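Local structure of Oxidored_FMN domain-containing protein ([Pseudomonas] geniculata N1, 6L6J) at residues A[13-18]-A[164-169]; A[43-48]-A[87-92]; A[523-528]-A[535-540]. The protein acts as a 6-hydroxypseudooxynicotine amine oxidase, a flavoprotein that carries FMN, a [4Fe-4S] cluster and ADP. All blocks are in the same frame, centred on the assembly; numbering follows the deposited sequence.

Contact 1: A[13-18]-A[164-169]; sequences VQIGPV and FDIVYV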
ATOM      1  N   VAL A  13      26.857   4.070  -7.769  1.00 26.32           N
ATOM      2  CA  VAL A  13      27.255   3.838  -6.351  1.00 28.31           C
ATOM      3  C   VAL A  13      27.810   2.424  -6.221  1.00 28.88           C
ATOM      4  O   VAL A  13      27.067   1.494  -6.511  1.00 31.18           O
ATOM      5  CB  VAL A  13      26.098   4.062  -5.359  1.00 27.09           C
ATOM      6  CG1 VAL A  13      26.479   3.640  -3.952  1.00 26.58           C
ATOM      7  CG2 VAL A  13      25.599   5.502  -5.363  1.00 27.70           C
ATOM      8  N   GLN A  14      29.063   2.302  -5.781  1.00 30.54           N
ATOM      9  CA  GLN A  14      29.720   1.014  -5.473  1.00 32.75           C
ATOM     10  C   GLN A  14      29.042   0.439  -4.243  1.00 32.23           C
ATOM     11  O   GLN A  14      29.025   1.149  -3.241  1.00 35.36           O
ATOM     12  CB  GLN A  14      31.222   1.183  -5.267  1.00 39.27           C
ATOM     13  CG  GLN A  14      31.994   1.122  -6.584  1.00 49.11           C
ATOM     14  CD  GLN A  14      33.465   1.361  -6.366  1.00 58.06           C
ATOM     15  OE1 GLN A  14      34.106   0.676  -5.560  1.00 65.92           O
ATOM     16  NE2 GLN A  14      34.004   2.345  -7.078  1.00 52.81           N
ATOM     17  N   ILE A  15      28.448  -0.758  -4.378  1.00 31.49           N
ATOM     18  CA  ILE A  15      27.877  -1.587  -3.277  1.00 28.50           C
ATOM     19  C   ILE A  15      28.690  -2.865  -3.257  1.00 26.97           C
ATOM     20  O   ILE A  15      28.410  -3.736  -4.091  1.00 29.33           O
ATOM     21  CB  ILE A  15      26.366  -1.890  -3.439  1.00 28.48           C
ATOM     22  CG1 ILE A  15      25.533  -0.635  -3.721  1.00 28.37           C
ATOM     23  CG2 ILE A  15      25.845  -2.623  -2.214  1.00 26.25           C
ATOM     24  CD1 ILE A  15      24.130  -0.927  -4.159  1.00 27.39           C
ATOM     25  N   GLY A  16      29.682  -2.936  -2.370  1.00 26.23           N
ATOM     26  CA  GLY A  16      30.631  -4.060  -2.316  1.00 25.82           C
ATOM     27  C   GLY A  16      31.211  -4.330  -3.701  1.00 25.71           C
ATOM     28  O   GLY A  16      31.601  -3.400  -4.393  1.00 24.77           O
ATOM     29  N   PRO A  17      31.256  -5.596  -4.169  1.00 27.22           N
ATOM     30  CA  PRO A  17      31.854  -5.895  -5.468  1.00 26.36           C
ATOM     31  C   PRO A  17      30.984  -5.579  -6.693  1.00 26.89           C
ATOM     32  O   PRO A  17      31.427  -5.882  -7.753  1.00 29.36           O
ATOM     33  CB  PRO A  17      32.061  -7.412  -5.392  1.00 26.87           C
ATOM     34  CG  PRO A  17      30.919  -7.899  -4.502  1.00 26.71           C
ATOM     35  CD  PRO A  17      30.756  -6.802  -3.476  1.00 27.29           C
ATOM     36  N   VAL A  18      29.785  -5.019  -6.528  1.00 26.89           N
ATOM     37  CA  VAL A  18      28.910  -4.614  -7.673  1.00 26.94           C
ATOM     38  C   VAL A  18      28.710  -3.098  -7.608  1.00 27.25           C
ATOM     39  O   VAL A  18      29.195  -2.474  -6.645  1.00 26.70           O
ATOM     40  CB  VAL A  18      27.553  -5.353  -7.698  1.00 28.16           C
ATOM     41  CG1 VAL A  18      27.727  -6.848  -7.911  1.00 28.35           C
ATOM     42  CG2 VAL A  18      26.714  -5.090  -6.457  1.00 26.72           C
ATOM     43  N   PHE A 164      21.673 -13.214  -8.685  1.00 31.97           N
ATOM     44  CA  PHE A 164      21.400 -12.047  -7.813  1.00 33.01           C
ATOM     45  C   PHE A 164      22.738 -11.341  -7.523  1.00 32.86           C
ATOM     46  O   PHE A 164      23.782 -11.992  -7.268  1.00 30.08           O
ATOM     47  CB  PHE A 164      20.651 -12.482  -6.537  1.00 35.72           C
ATOM     48  CG  PHE A 164      19.211 -12.916  -6.729  1.00 34.65           C
ATOM     49  CD1 PHE A 164      18.209 -11.986  -6.976  1.00 32.91           C
ATOM     50  CD2 PHE A 164      18.853 -14.258  -6.677  1.00 34.92           C
ATOM     51  CE1 PHE A 164      16.894 -12.386  -7.165  1.00 31.17           C
ATOM     52  CE2 PHE A 164      17.534 -14.654  -6.866  1.00 33.37           C
ATOM     53  CZ  PHE A 164      16.557 -13.719  -7.097  1.00 31.30           C
ATOM     54  N   ASP A 165      22.705 -10.013  -7.554  1.00 34.69           N
ATOM     55  CA  ASP A 165      23.882  -9.131  -7.331  1.00 34.62           C
ATOM     56  C   ASP A 165      24.015  -8.800  -5.848  1.00 34.30           C
ATOM     57  O   ASP A 165      25.168  -8.549  -5.397  1.00 33.29           O
ATOM     58  CB  ASP A 165      23.750  -7.845  -8.153  1.00 32.87           C
ATOM     59  CG  ASP A 165      23.594  -8.133  -9.632  1.00 34.21           C
ATOM     60  OD1 ASP A 165      24.572  -8.635 -10.253  1.00 32.19           O
ATOM     61  OD2 ASP A 165      22.485  -7.893 -10.146  1.00 36.56           O
ATOM     62  N   ILE A 166      22.869  -8.735  -5.153  1.00 35.53           N
ATOM     63  CA  ILE A 166      22.740  -8.277  -3.737  1.00 33.02           C
ATOM     64  C   ILE A 166      21.937  -9.336  -2.984  1.00 33.68           C
ATOM     65  O   ILE A 166      20.758  -9.568  -3.351  1.00 34.26           O
ATOM     66  CB  ILE A 166      22.062  -6.894  -3.650  1.00 35.13           C
ATOM     67  CG1 ILE A 166      22.719  -5.863  -4.578  1.00 38.05           C
ATOM     68  CG2 ILE A 166      22.035  -6.405  -2.209  1.00 34.62           C
ATOM     69  CD1 ILE A 166      21.885  -4.617  -4.823  1.00 38.39           C
ATOM     70  N   VAL A 167      22.552  -9.942  -1.969  1.00 31.02           N
ATOM     71  CA  VAL A 167      21.960 -11.030  -1.144  1.00 29.62           C
ATOM     72  C   VAL A 167      21.805 -10.474   0.270  1.00 29.09           C
ATOM     73  O   VAL A 167      22.820  -9.991   0.792  1.00 31.27           O
ATOM     74  CB  VAL A 167      22.852 -12.283  -1.209  1.00 30.25           C
ATOM     75  CG1 VAL A 167      22.398 -13.400  -0.292  1.00 31.44           C
ATOM     76  CG2 VAL A 167      22.959 -12.794  -2.635  1.00 31.73           C
ATOM     77  N   TYR A 168      20.591 -10.526   0.848  1.00 28.26           N
ATOM     78  CA  TYR A 168      20.235  -9.838   2.128  1.00 28.67           C
ATOM     79  C   TYR A 168      20.418 -10.776   3.332  1.00 28.74           C
ATOM     80  O   TYR A 168      20.386 -12.038   3.185  1.00 29.31           O
ATOM     81  CB  TYR A 168      18.809  -9.272   2.127  1.00 26.10           C
ATOM     82  CG  TYR A 168      18.670  -7.861   1.605  1.00 25.70           C
ATOM     83  CD1 TYR A 168      18.608  -7.584   0.248  1.00 25.54           C
ATOM     84  CD2 TYR A 168      18.525  -6.799   2.474  1.00 24.38           C
ATOM     85  CE1 TYR A 168      18.428  -6.294  -0.233  1.00 24.54           C
ATOM     86  CE2 TYR A 168      18.335  -5.510   2.011  1.00 24.71           C
ATOM     87  CZ  TYR A 168      18.299  -5.244   0.653  1.00 24.27           C
ATOM     88  OH  TYR A 168      18.153  -3.952   0.215  1.00 22.30           O
ATOM     89  N   VAL A 169      20.640 -10.162   4.495  1.00 26.15           N
ATOM     90  CA  VAL A 169      20.461 -10.779   5.838  1.00 27.64           C
ATOM     91  C   VAL A 169      19.344  -9.981   6.513  1.00 28.96           C
ATOM     92  O   VAL A 169      19.504  -8.763   6.676  1.00 30.85           O
ATOM     93  CB  VAL A 169      21.770 -10.777   6.648  1.00 27.39           C
ATOM     94  CG1 VAL A 169      21.536 -10.772   8.143  1.00 26.04           C
ATOM     95  CG2 VAL A 169      22.657 -11.951   6.267  1.00 28.38           C
TER

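Contact 2: A[43-48]-A[87-92]; sequences AFRKAR and ARVVAA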
ATOM      1  N   ALA A  43       6.964 -10.065 -14.897  1.00 25.08           N
ATOM      2  CA  ALA A  43       6.359  -8.871 -15.551  1.00 26.46           C
ATOM      3  C   ALA A  43       6.331  -7.688 -14.559  1.00 29.16           C
ATOM      4  O   ALA A  43       6.595  -6.534 -14.959  1.00 28.71           O
ATOM      5  CB  ALA A  43       4.965  -9.214 -16.051  1.00 26.38           C
ATOM      6  N   PHE A  44       6.013  -7.953 -13.294  1.00 29.17           N
ATOM      7  CA  PHE A  44       5.984  -6.913 -12.241  1.00 28.58           C
ATOM      8  C   PHE A  44       7.371  -6.293 -12.155  1.00 27.22           C
ATOM      9  O   PHE A  44       7.471  -5.104 -12.373  1.00 31.38           O
ATOM     10  CB  PHE A  44       5.525  -7.454 -10.882  1.00 28.06           C
ATOM     11  CG  PHE A  44       5.352  -6.355  -9.866  1.00 30.37           C
ATOM     12  CD1 PHE A  44       4.157  -5.643  -9.782  1.00 30.47           C
ATOM     13  CD2 PHE A  44       6.404  -5.987  -9.027  1.00 30.77           C
ATOM     14  CE1 PHE A  44       4.011  -4.598  -8.878  1.00 30.00           C
ATOM     15  CE2 PHE A  44       6.259  -4.936  -8.128  1.00 30.18           C
ATOM     16  CZ  PHE A  44       5.064  -4.246  -8.057  1.00 31.09           C
ATOM     17  N   ARG A  45       8.391  -7.083 -11.840  1.00 26.82           N
ATOM     18  CA  ARG A  45       9.771  -6.593 -11.577  1.00 26.49           C
ATOM     19  C   ARG A  45      10.356  -5.985 -12.862  1.00 26.62           C
ATOM     20  O   ARG A  45      10.902  -4.884 -12.796  1.00 27.92           O
ATOM     21  CB  ARG A  45      10.631  -7.740 -11.041  1.00 27.44           C
ATOM     22  CG  ARG A  45      10.121  -8.387  -9.762  1.00 24.40           C
ATOM     23  CD  ARG A  45      10.029  -7.396  -8.637  1.00 26.28           C
ATOM     24  NE  ARG A  45       9.433  -7.980  -7.453  1.00 28.22           N
ATOM     25  CZ  ARG A  45       9.088  -7.320  -6.360  1.00 28.10           C
ATOM     26  NH1 ARG A  45       9.291  -6.019  -6.282  1.00 29.48           N
ATOM     27  NH2 ARG A  45       8.560  -7.973  -5.337  1.00 28.91           N
ATOM     28  N   LYS A  46      10.202  -6.644 -14.006  1.00 29.56           N
ATOM     29  CA  LYS A  46      10.674  -6.120 -15.323  1.00 33.59           C
ATOM     30  C   LYS A  46      10.306  -4.629 -15.458  1.00 31.64           C
ATOM     31  O   LYS A  46      11.189  -3.812 -15.834  1.00 30.06           O
ATOM     32  CB  LYS A  46      10.108  -6.939 -16.488  1.00 34.86           C
ATOM     33  CG  LYS A  46      10.801  -6.725 -17.830  1.00 40.19           C
ATOM     34  CD  LYS A  46      10.196  -7.547 -18.982  1.00 43.95           C
ATOM     35  CE  LYS A  46      10.238  -6.852 -20.336  1.00 49.22           C
ATOM     36  NZ  LYS A  46       8.976  -7.039 -21.102  1.00 50.02           N
ATOM     37  N   ALA A  47       9.062  -4.268 -15.156  1.00 29.37           N
ATOM     38  CA  ALA A  47       8.535  -2.903 -15.386  1.00 31.41           C
ATOM     39  C   ALA A  47       9.385  -1.873 -14.621  1.00 31.95           C
ATOM     40  O   ALA A  47       9.560  -0.713 -15.102  1.00 30.11           O
ATOM     41  CB  ALA A  47       7.085  -2.834 -14.989  1.00 31.06           C
ATOM     42  N   ARG A  48       9.904  -2.269 -13.459  1.00 32.67           N
ATOM     43  CA  ARG A  48      10.667  -1.355 -12.562  1.00 31.29           C
ATOM     44  C   ARG A  48      12.134  -1.261 -13.025  1.00 28.72           C
ATOM     45  O   ARG A  48      12.715  -0.167 -12.940  1.00 26.20           O
ATOM     46  CB  ARG A  48      10.419  -1.785 -11.112  1.00 30.73           C
ATOM     47  CG  ARG A  48       9.221  -1.062 -10.519  1.00 31.57           C
ATOM     48  CD  ARG A  48       8.132  -1.971 -10.018  1.00 30.91           C
ATOM     49  NE  ARG A  48       6.821  -1.369 -10.138  1.00 29.92           N
ATOM     50  CZ  ARG A  48       5.787  -1.930 -10.745  1.00 33.64           C
ATOM     51  NH1 ARG A  48       5.907  -3.119 -11.312  1.00 34.75           N
ATOM     52  NH2 ARG A  48       4.613  -1.318 -10.763  1.00 35.81           N
ATOM     53  N   ALA A  87      16.060 -17.280 -11.640  1.00 32.44           N
ATOM     54  CA  ALA A  87      17.039 -16.829 -12.660  1.00 30.99           C
ATOM     55  C   ALA A  87      16.316 -16.025 -13.748  1.00 30.97           C
ATOM     56  O   ALA A  87      16.897 -15.079 -14.289  1.00 29.73           O
ATOM     57  CB  ALA A  87      17.758 -18.007 -13.247  1.00 29.49           C
ATOM     58  N   ARG A  88      15.074 -16.390 -14.045  1.00 32.00           N
ATOM     59  CA  ARG A  88      14.231 -15.662 -15.025  1.00 33.50           C
ATOM     60  C   ARG A  88      13.960 -14.246 -14.498  1.00 35.48           C
ATOM     61  O   ARG A  88      13.960 -13.313 -15.322  1.00 32.45           O
ATOM     62  CB  ARG A  88      12.934 -16.431 -15.271  1.00 34.38           C
ATOM     63  CG  ARG A  88      13.155 -17.889 -15.651  1.00 33.47           C
ATOM     64  CD  ARG A  88      12.466 -18.284 -16.930  1.00 32.20           C
ATOM     65  NE  ARG A  88      11.083 -18.684 -16.735  1.00 31.41           N
ATOM     66  CZ  ARG A  88      10.027 -18.079 -17.271  1.00 32.14           C
ATOM     67  NH1 ARG A  88      10.174 -17.003 -18.022  1.00 30.31           N
ATOM     68  NH2 ARG A  88       8.811 -18.550 -17.042  1.00 33.71           N
ATOM     69  N   VAL A  89      13.725 -14.116 -13.180  1.00 34.02           N
ATOM     70  CA  VAL A  89      13.407 -12.827 -12.509  1.00 30.82           C
ATOM     71  C   VAL A  89      14.639 -11.935 -12.652  1.00 33.00           C
ATOM     72  O   VAL A  89      14.499 -10.792 -13.154  1.00 33.25           O
ATOM     73  CB  VAL A  89      13.042 -13.021 -11.029  1.00 32.41           C
ATOM     74  CG1 VAL A  89      12.596 -11.701 -10.411  1.00 31.76           C
ATOM     75  CG2 VAL A  89      11.979 -14.097 -10.818  1.00 32.17           C
ATOM     76  N   VAL A  90      15.798 -12.463 -12.247  1.00 31.24           N
ATOM     77  CA  VAL A  90      17.132 -11.811 -12.397  1.00 29.96           C
ATOM     78  C   VAL A  90      17.310 -11.320 -13.838  1.00 27.67           C
ATOM     79  O   VAL A  90      17.701 -10.152 -14.018  1.00 32.38           O
ATOM     80  CB  VAL A  90      18.264 -12.769 -11.976  1.00 29.84           C
ATOM     81  CG1 VAL A  90      19.654 -12.194 -12.227  1.00 26.23           C
ATOM     82  CG2 VAL A  90      18.108 -13.160 -10.506  1.00 30.34           C
ATOM     83  N   ALA A  91      17.028 -12.163 -14.822  1.00 26.52           N
ATOM     84  CA  ALA A  91      17.243 -11.886 -16.264  1.00 26.15           C
ATOM     85  C   ALA A  91      16.393 -10.691 -16.699  1.00 27.59           C
ATOM     86  O   ALA A  91      16.950  -9.793 -17.378  1.00 32.40           O
ATOM     87  CB  ALA A  91      16.945 -13.101 -17.095  1.00 25.40           C
ATOM     88  N   ALA A  92      15.127 -10.645 -16.285  1.00 27.42           N
ATOM     89  CA  ALA A  92      14.164  -9.567 -16.619  1.00 28.78           C
ATOM     90  C   ALA A  92      14.570  -8.257 -15.935  1.00 29.86           C
ATOM     91  O   ALA A  92      14.176  -7.166 -16.429  1.00 32.04           O
ATOM     92  CB  ALA A  92      12.765  -9.975 -16.228  1.00 29.92           C
TER

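Contact 3: A[523-528]-A[535-540]; sequences VIVYDE and AVVADR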
ATOM      1  N   VAL A 523     -22.532  13.013  19.558  1.00 42.29           N
ATOM      2  CA  VAL A 523     -22.878  12.420  18.236  1.00 40.23           C
ATOM      3  C   VAL A 523     -22.338  10.985  18.197  1.00 38.50           C
ATOM      4  O   VAL A 523     -21.167  10.749  18.619  1.00 34.04           O
ATOM      5  CB  VAL A 523     -22.378  13.284  17.064  1.00 39.86           C
ATOM      6  CG1 VAL A 523     -20.931  13.694  17.241  1.00 43.62           C
ATOM      7  CG2 VAL A 523     -22.563  12.593  15.727  1.00 39.38           C
ATOM      8  N   ILE A 524     -23.205  10.070  17.753  1.00 37.00           N
ATOM      9  CA  ILE A 524     -22.869   8.646  17.465  1.00 37.33           C
ATOM     10  C   ILE A 524     -22.608   8.498  15.966  1.00 34.70           C
ATOM     11  O   ILE A 524     -23.499   8.867  15.150  1.00 35.03           O
ATOM     12  CB  ILE A 524     -23.976   7.691  17.940  1.00 36.95           C
ATOM     13  CG1 ILE A 524     -23.885   7.468  19.453  1.00 38.66           C
ATOM     14  CG2 ILE A 524     -23.907   6.388  17.165  1.00 36.40           C
ATOM     15  CD1 ILE A 524     -25.061   6.730  20.042  1.00 38.20           C
ATOM     16  N   VAL A 525     -21.424   7.994  15.624  1.00 32.74           N
ATOM     17  CA  VAL A 525     -21.072   7.595  14.227  1.00 32.41           C
ATOM     18  C   VAL A 525     -21.142   6.083  14.205  1.00 29.48           C
ATOM     19  O   VAL A 525     -20.432   5.469  15.006  1.00 30.62           O
ATOM     20  CB  VAL A 525     -19.693   8.109  13.776  1.00 31.35           C
ATOM     21  CG1 VAL A 525     -19.451   7.855  12.305  1.00 30.58           C
ATOM     22  CG2 VAL A 525     -19.533   9.588  14.073  1.00 31.75           C
ATOM     23  N   TYR A 526     -22.046   5.542  13.390  1.00 30.53           N
ATOM     24  CA  TYR A 526     -22.316   4.087  13.270  1.00 28.17           C
ATOM     25  C   TYR A 526     -21.639   3.602  11.994  1.00 28.97           C
ATOM     26  O   TYR A 526     -21.966   4.125  10.901  1.00 29.23           O
ATOM     27  CB  TYR A 526     -23.819   3.831  13.295  1.00 28.45           C
ATOM     28  CG  TYR A 526     -24.237   2.384  13.372  1.00 28.68           C
ATOM     29  CD1 TYR A 526     -23.697   1.517  14.311  1.00 27.53           C
ATOM     30  CD2 TYR A 526     -25.236   1.900  12.543  1.00 27.77           C
ATOM     31  CE1 TYR A 526     -24.122   0.201  14.391  1.00 28.04           C
ATOM     32  CE2 TYR A 526     -25.678   0.591  12.619  1.00 26.56           C
ATOM     33  CZ  TYR A 526     -25.111  -0.262  13.540  1.00 27.56           C
ATOM     34  OH  TYR A 526     -25.543  -1.555  13.590  1.00 31.95           O
ATOM     35  N   ASP A 527     -20.667   2.703  12.163  1.00 29.15           N
ATOM     36  CA  ASP A 527     -19.811   2.169  11.077  1.00 29.63           C
ATOM     37  C   ASP A 527     -20.265   0.746  10.737  1.00 29.24           C
ATOM     38  O   ASP A 527     -19.987  -0.162  11.534  1.00 27.39           O
ATOM     39  CB  ASP A 527     -18.337   2.224  11.472  1.00 30.60           C
ATOM     40  CG  ASP A 527     -17.420   1.790  10.355  1.00 30.59           C
ATOM     41  OD1 ASP A 527     -17.908   1.755   9.193  1.00 28.65           O
ATOM     42  OD2 ASP A 527     -16.232   1.498  10.659  1.00 34.80           O
ATOM     43  N   GLU A 528     -20.957   0.605   9.603  1.00 29.92           N
ATOM     44  CA  GLU A 528     -21.264  -0.676   8.913  1.00 31.50           C
ATOM     45  C   GLU A 528     -20.545  -0.716   7.547  1.00 33.26           C
ATOM     46  O   GLU A 528     -20.922  -1.563   6.708  1.00 36.33           O
ATOM     47  CB  GLU A 528     -22.776  -0.795   8.707  1.00 31.73           C
ATOM     48  CG  GLU A 528     -23.514  -1.284   9.932  1.00 33.77           C
ATOM     49  CD  GLU A 528     -23.751  -2.779   9.951  1.00 35.30           C
ATOM     50  OE1 GLU A 528     -24.485  -3.261   9.072  1.00 37.84           O
ATOM     51  OE2 GLU A 528     -23.185  -3.454  10.829  1.00 35.07           O
ATOM     52  N   ALA A 535     -14.422   6.670  10.414  1.00 26.56           N
ATOM     53  CA  ALA A 535     -13.334   7.123  11.315  1.00 27.25           C
ATOM     54  C   ALA A 535     -13.001   8.567  10.942  1.00 27.70           C
ATOM     55  O   ALA A 535     -12.681   9.383  11.845  1.00 31.75           O
ATOM     56  CB  ALA A 535     -12.107   6.242  11.236  1.00 26.18           C
ATOM     57  N   VAL A 536     -13.108   8.883   9.663  1.00 23.88           N
ATOM     58  CA  VAL A 536     -12.763  10.237   9.156  1.00 25.69           C
ATOM     59  C   VAL A 536     -13.845  11.223   9.616  1.00 25.63           C
ATOM     60  O   VAL A 536     -13.476  12.348  10.003  1.00 25.57           O
ATOM     61  CB  VAL A 536     -12.520  10.221   7.629  1.00 24.12           C
ATOM     62  CG1 VAL A 536     -12.299  11.604   7.052  1.00 22.95           C
ATOM     63  CG2 VAL A 536     -11.333   9.338   7.281  1.00 24.52           C
ATOM     64  N   VAL A 537     -15.124  10.839   9.602  1.00 26.70           N
ATOM     65  CA  VAL A 537     -16.217  11.785   9.984  1.00 27.62           C
ATOM     66  C   VAL A 537     -16.072  12.028  11.486  1.00 26.50           C
ATOM     67  O   VAL A 537     -16.094  13.189  11.889  1.00 25.95           O
ATOM     68  CB  VAL A 537     -17.637  11.349   9.563  1.00 26.55           C
ATOM     69  CG1 VAL A 537     -17.748  11.118   8.070  1.00 27.71           C
ATOM     70  CG2 VAL A 537     -18.124  10.142  10.290  1.00 28.91           C
ATOM     71  N   ALA A 538     -15.811  10.975  12.252  1.00 27.79           N
ATOM     72  CA  ALA A 538     -15.576  11.035  13.714  1.00 28.45           C
ATOM     73  C   ALA A 538     -14.538  12.120  13.998  1.00 30.63           C
ATOM     74  O   ALA A 538     -14.826  13.048  14.768  1.00 31.15           O
ATOM     75  CB  ALA A 538     -15.119   9.686  14.226  1.00 28.66           C
ATOM     76  N   ASP A 539     -13.382  12.016  13.336  1.00 34.70           N
ATOM     77  CA  ASP A 539     -12.244  12.957  13.477  1.00 34.03           C
ATOM     78  C   ASP A 539     -12.745  14.368  13.181  1.00 33.83           C
ATOM     79  O   ASP A 539     -12.558  15.241  14.024  1.00 37.72           O
ATOM     80  CB  ASP A 539     -11.085  12.574  12.563  1.00 36.23           C
ATOM     81  CG  ASP A 539      -9.744  13.072  13.065  1.00 40.59           C
ATOM     82  OD1 ASP A 539      -9.650  14.267  13.404  1.00 43.47           O
ATOM     83  OD2 ASP A 539      -8.822  12.250  13.162  1.00 42.10           O
ATOM     84  N   ARG A 540     -13.365  14.560  12.023  1.00 32.13           N
ATOM     85  CA  ARG A 540     -13.943  15.855  11.585  1.00 31.57           C
ATOM     86  C   ARG A 540     -14.826  16.416  12.697  1.00 31.71           C
ATOM     87  O   ARG A 540     -14.730  17.629  12.973  1.00 33.89           O
ATOM     88  CB  ARG A 540     -14.754  15.647  10.305  1.00 34.58           C
ATOM     89  CG  ARG A 540     -15.422  16.899   9.771  1.00 37.52           C
ATOM     90  CD  ARG A 540     -14.417  17.789   9.082  1.00 43.52           C
ATOM     91  NE  ARG A 540     -15.093  18.937   8.490  1.00 48.99           N
ATOM     92  CZ  ARG A 540     -15.224  20.139   9.066  1.00 51.83           C
ATOM     93  NH1 ARG A 540     -14.701  20.381  10.269  1.00 43.54           N
ATOM     94  NH2 ARG A 540     -15.871  21.095   8.403  1.00 50.78           N
TER

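Contact 1: A[13-18]-A[164-169]
V18 meets D165 with both of its methyl branches and I166 with CG2 alone. From V18 CA the bond to CB is aimed at 164-169, and there the chain forks. V18 CG1, beside the backbone N (chi1 -64°), lies 4.1 Å from D165 CB, and the two side chains cross at about a right angle. V18 CG2 takes the place between N and the carbonyl carbon; it comes to 3.9 Å from D165 O and 4.5 Å from I166 CG1. With CG1 at 4.0 Å from D165 O, the fork sits almost evenly against that oxygen, in van der Waals contact only, at the peptide that leads into strand 166-171. This is the N-terminal end of a strand in the eight-stranded parallel TIM barrel, and 13-18 is the first strand and the turn of a short antiparallel hairpin (13-15 with 18-20) set against that end of the barrel. A type II' turn from I15 to V18 shapes the hairpin: I15 N donates to V18 O at 2.9 Å and V18 N to I15 O at 3.1 Å. It thereby brings I15 and V18 to the same side, where I15 CD1 touches I166 CD1 at 4.4 Å. The carboxylate of D165 is engaged elsewhere, OD1 in a salt bridge with K94 and OD2 in a hydrogen bond from the amide of A100, which ties D165 to the neighbouring strand 99-105.

Contact 2: A[43-48]-A[87-92]
R45 and V89 lie side by side and point the same way, both inward onto strand 55-62, where each touches L58. Their meeting is aliphatic: R45 CG stands 4.2 Å from V89 CG1. A bend at chi2 (-60°) then turns the arginine away from V89, and its NH2 ends in a salt bridge with E59 and a hydrogen bond to the carbonyl of H29. The next residue, K46, faces A92, one turn beyond V89, in another way. K46 CB is 4.0 Å from A92 CB, while K46 CG passes 3.7 Å from A92 O before the chain leads off toward its amine; with CG anti to the backbone N (chi1 -165°), the first methylenes of the lysine are laid across the alanine. Helices 38-51 and 83-94 are thus neighbours in the outer layer of the TIM barrel, and small A92 lets their backbones approach. Behind the interface, R48 NH1 sits 3.3 Å above the ring plane of F44, over its centre, donates to F44 O at 2.7 Å from above the carbonyl plane, and pairs with E371. No hydrogen bond or salt bridge links the two segments, and van der Waals contact carries the interface. The charge of R45, whose side chain lies about 7 Å from the FMN, is probably balanced by E59, whereas K46 NZ has a long, weak ion pair with E50.

Contact 3: A[523-528]-A[535-540]
V525 meets V537 and A538 through apolar contacts alone, one residue of a strand set into two of the helix that follows it. V525 CG1, anti to the backbone N (chi1 -172°), is directed at V537 CG2, with 3.3 Å between the two methyls, a value not to be read closely at 2.6 Å resolution. The other branch is shared: V525 CG2 lies 4.1 Å from V537 CG2 and 4.2 Å from A538 CA, with A538 CB at 4.4 Å. The two valines thus cross at a slant, while the alanine, having no branch of its own, receives CG2 over its CA. Further apolar neighbours close round the pair: A534 and L541 of the same helix reach V525, and V548 of strand 547-552 touches both V525 and A538.

No hydrogen bond crosses between the segments; those present lie within the helix or run to neighbouring residues. The backbone of V525 pairs with T549, holding 522-527 beside the parallel strand 547-552, and in the helix D539 N bonds to A535 O at 3.1 Å. Where the strand ends, D527 OD1 receives the amides of D529 and Y530, the former bond in the pattern of an Asx turn, and OD2 bonds to the hydroxyl of Y550.

Strand 522-527, helix 533-542 and strand 547-552 make up a beta-alpha-beta crossover, as in Rossmann-like domains. With no polar bond linking the two segments, the helix is held against the sheet by the burial of hydrocarbon, so the packing depends on the fit of methyls rather than on directed bonds.

In the fold
Contacts 1 and 2 belong to one TIM barrel, their centres about 17 Å apart, and they meet directly where F164 CE1 packs on V90 CG2. Contact 2 is nested in the chain loop that contact 1 closes. Contact 3 lies across the centre of the chain, in the second alpha/beta domain, with centres about 49 and 44 Å from those of the other two. Their chemistry differs with place: contact 3 is wholly buried and hydrocarbon, contact 1 is mostly buried but sets a valine against a backbone carbonyl, and contact 2, partly exposed, uses the aliphatic portions of basic chains. None has a hydrogen bond between its segments. They join hairpin to barrel strand, helix to helix and strand to helix.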